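Local coordinates for uncharacterized protein DUF1185 (Bordetella bronchiseptica RB50, PDB 3BYQ) that is of unknown function but adopts a variant of the Bacillus chorismate mutase fold and may take part in amino-acid metabolism, at residues B[64-69]-B[107-112]. Residues are numbered along the deposited sequence; the frame is centred on the assembly and turned at random.
Sequences LATELV and RSVLGE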
ATOM      1  N   LEU B  64     -22.924  -0.806 -17.567  1.00 19.42           N
ATOM      2  CA  LEU B  64     -21.611  -0.128 -17.440  1.00 18.71           C
ATOM      3  C   LEU B  64     -21.082   0.304 -18.793  1.00 16.94           C
ATOM      4  O   LEU B  64     -20.527   1.396 -18.942  1.00 19.04           O
ATOM      5  CB  LEU B  64     -20.589  -1.025 -16.727  1.00 19.05           C
ATOM      6  CG  LEU B  64     -21.003  -1.502 -15.318  1.00 22.37           C
ATOM      7  CD1 LEU B  64     -19.855  -2.291 -14.638  1.00 20.17           C
ATOM      8  CD2 LEU B  64     -21.472  -0.418 -14.424  1.00 20.71           C
ATOM      9  N   ALA B  65     -21.269  -0.552 -19.787  1.00 19.24           N
ATOM     10  CA  ALA B  65     -20.768  -0.242 -21.133  1.00 18.27           C
ATOM     11  C   ALA B  65     -21.526   0.953 -21.678  1.00 17.74           C
ATOM     12  O   ALA B  65     -20.959   1.823 -22.292  1.00 17.78           O
ATOM     13  CB  ALA B  65     -20.883  -1.477 -22.095  1.00 18.81           C
ATOM     14  N   THR B  66     -22.825   0.969 -21.451  1.00 17.84           N
ATOM     15  CA  THR B  66     -23.675   2.100 -21.912  1.00 19.33           C
ATOM     16  C   THR B  66     -23.243   3.406 -21.273  1.00 20.47           C
ATOM     17  O   THR B  66     -23.154   4.444 -21.926  1.00 19.71           O
ATOM     18  CB  THR B  66     -25.173   1.821 -21.663  1.00 21.03           C
ATOM     19  OG1 THR B  66     -25.525   0.616 -22.371  1.00 23.13           O
ATOM     20  CG2 THR B  66     -26.030   2.949 -22.153  1.00 22.48           C
ATOM     21  N   GLU B  67     -22.906   3.338 -19.998  1.00 19.33           N
ATOM     22  CA  GLU B  67     -22.465   4.527 -19.289  1.00 18.16           C
ATOM     23  C   GLU B  67     -21.187   5.085 -19.890  1.00 19.61           C
ATOM     24  O   GLU B  67     -21.004   6.296 -20.015  1.00 17.74           O
ATOM     25  CB  GLU B  67     -22.227   4.223 -17.820  1.00 19.63           C
ATOM     26  CG  GLU B  67     -21.790   5.410 -17.043  1.00 22.58           C
ATOM     27  CD  GLU B  67     -21.569   5.121 -15.557  1.00 24.42           C
ATOM     28  OE1 GLU B  67     -21.184   3.973 -15.205  1.00 23.64           O
ATOM     29  OE2 GLU B  67     -21.774   6.065 -14.758  1.00 29.13           O
ATOM     30  N   LEU B  68     -20.290   4.179 -20.253  1.00 17.43           N
ATOM     31  CA  LEU B  68     -18.990   4.572 -20.820  1.00 17.15           C
ATOM     32  C   LEU B  68     -19.169   5.220 -22.188  1.00 18.48           C
ATOM     33  O   LEU B  68     -18.577   6.262 -22.476  1.00 18.63           O
ATOM     34  CB  LEU B  68     -18.039   3.392 -20.879  1.00 17.40           C
ATOM     35  CG  LEU B  68     -17.386   2.941 -19.561  1.00 17.19           C
ATOM     36  CD1 LEU B  68     -16.660   1.571 -19.711  1.00 19.29           C
ATOM     37  CD2 LEU B  68     -16.435   4.044 -19.045  1.00 18.93           C
ATOM     38  N   VAL B  69     -20.034   4.649 -23.019  1.00 18.24           N
ATOM     39  CA  VAL B  69     -20.290   5.245 -24.344  0.50 20.30           C
ATOM     40  C   VAL B  69     -20.931   6.607 -24.177  1.00 20.18           C
ATOM     41  O   VAL B  69     -20.552   7.571 -24.856  1.00 21.02           O
ATOM     42  CB  VAL B  69     -21.126   4.327 -25.259  0.50 21.41           C
ATOM     43  CG1 VAL B  69     -21.687   5.094 -26.455  0.50 23.96           C
ATOM     44  CG2 VAL B  69     -20.254   3.185 -25.712  0.50 22.40           C
ATOM     45  N   ARG B 107     -18.964  -5.592 -26.129  1.00 19.33           N
ATOM     46  CA  ARG B 107     -18.840  -5.725 -27.563  1.00 20.21           C
ATOM     47  C   ARG B 107     -20.175  -5.507 -28.256  1.00 19.64           C
ATOM     48  O   ARG B 107     -20.233  -4.847 -29.301  1.00 18.82           O
ATOM     49  CB  ARG B 107     -18.158  -7.041 -27.932  1.00 19.04           C
ATOM     50  CG  ARG B 107     -16.706  -6.944 -27.515  1.00 23.44           C
ATOM     51  CD  ARG B 107     -16.024  -8.250 -27.635  1.00 30.53           C
ATOM     52  NE  ARG B 107     -15.808  -8.591 -29.023  1.00 33.42           N
ATOM     53  CZ  ARG B 107     -15.270  -9.731 -29.405  1.00 34.77           C
ATOM     54  NH1 ARG B 107     -14.931 -10.635 -28.500  1.00 37.23           N
ATOM     55  NH2 ARG B 107     -15.091  -9.985 -30.686  1.00 39.30           N
ATOM     56  N   SER B 108     -21.271  -5.961 -27.644  1.00 19.93           N
ATOM     57  CA  SER B 108     -22.596  -5.756 -28.250  1.00 19.13           C
ATOM     58  C   SER B 108     -23.020  -4.278 -28.262  1.00 20.75           C
ATOM     59  O   SER B 108     -23.562  -3.788 -29.246  1.00 18.00           O
ATOM     60  CB  SER B 108     -23.649  -6.626 -27.561  1.00 23.41           C
ATOM     61  OG  SER B 108     -23.349  -7.999 -27.821  1.00 26.75           O
ATOM     62  N   VAL B 109     -22.729  -3.574 -27.175  1.00 18.49           N
ATOM     63  CA  VAL B 109     -23.003  -2.130 -27.073  1.00 18.17           C
ATOM     64  C   VAL B 109     -22.244  -1.353 -28.140  1.00 17.99           C
ATOM     65  O   VAL B 109     -22.759  -0.416 -28.726  1.00 21.04           O
ATOM     66  CB  VAL B 109     -22.688  -1.584 -25.665  1.00 20.54           C
ATOM     67  CG1 VAL B 109     -22.521  -0.056 -25.643  1.00 19.03           C
ATOM     68  CG2 VAL B 109     -23.734  -2.123 -24.683  1.00 19.66           C
ATOM     69  N   LEU B 110     -21.052  -1.822 -28.450  1.00 19.79           N
ATOM     70  CA  LEU B 110     -20.171  -1.173 -29.428  1.00 20.33           C
ATOM     71  C   LEU B 110     -20.328  -1.629 -30.888  1.00 19.69           C
ATOM     72  O   LEU B 110     -19.503  -1.291 -31.714  1.00 23.87           O
ATOM     73  CB  LEU B 110     -18.723  -1.350 -29.003  1.00 19.50           C
ATOM     74  CG  LEU B 110     -18.265  -0.649 -27.725  1.00 19.78           C
ATOM     75  CD1 LEU B 110     -16.819  -0.966 -27.303  1.00 18.67           C
ATOM     76  CD2 LEU B 110     -18.439   0.862 -27.932  1.00 20.90           C
ATOM     77  N   GLY B 111     -21.353  -2.416 -31.212  1.00 19.53           N
ATOM     78  CA  GLY B 111     -21.537  -2.859 -32.621  1.00 19.31           C
ATOM     79  C   GLY B 111     -20.635  -4.014 -33.043  1.00 21.93           C
ATOM     80  O   GLY B 111     -20.303  -4.177 -34.215  1.00 20.39           O
ATOM     81  N   GLU B 112     -20.244  -4.802 -32.058  1.00 19.15           N
ATOM     82  CA  GLU B 112     -19.418  -6.031 -32.278  1.00 21.93           C
ATOM     83  C   GLU B 112     -18.027  -5.787 -32.909  1.00 19.86           C
ATOM     84  O   GLU B 112     -17.684  -6.409 -33.934  1.00 20.64           O
ATOM     85  CB  GLU B 112     -20.184  -7.104 -33.072  1.00 21.85           C
ATOM     86  CG  GLU B 112     -21.568  -7.445 -32.528  1.00 21.48           C
ATOM     87  CD  GLU B 112     -21.558  -8.093 -31.167  1.00 31.98           C
ATOM     88  OE1 GLU B 112     -20.463  -8.459 -30.685  1.00 24.76           O
ATOM     89  OE2 GLU B 112     -22.659  -8.245 -30.598  1.00 26.05           O
TER
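Val109, in the last turn of helix 98-109, touches Ala65, Thr66 and Val69 of helix 51-72, just before its own helix ends in a Schellman motif. In this variant of the Bacillus chorismate mutase fold, helix 51-72 lies on the mixed beta sheet, with Ala65 and Val69 also reaching Leu166 and Met168 of strand 161-169, and the end of helix 98-109 packs against it through apolar side chains. The two methyl groups of Val109 meet different residues. CG2 of Val109, lying beside its backbone N, meets CB of Ala65 at 3.9 Å and passes OG1 of Thr66 at 4.0 Å. The side chains of Thr66 and Val109 cross at about a right angle; the Thr66 hydroxyl is hydrogen-bonded to O of Thr62, one turn back. CG1 of Val109 is anti to its backbone N (chi1 161°), which brings it to CG2 of Val69 in one of the two modelled conformations of Val69, the two side chains running past each other in opposite senses. Beyond the helix end, the chain is turned by Gly111 with positive phi, the backbone N of Glu112 bonding to O of Arg107 at 2.8 Å, while N of Gly111 reaches O of Ser108. Leu110 is the first residue to leave helical geometry; the end of its side chain comes close to helix 51-72, its CD2 3.7 Å from CG2 of Val69 in that same conformation.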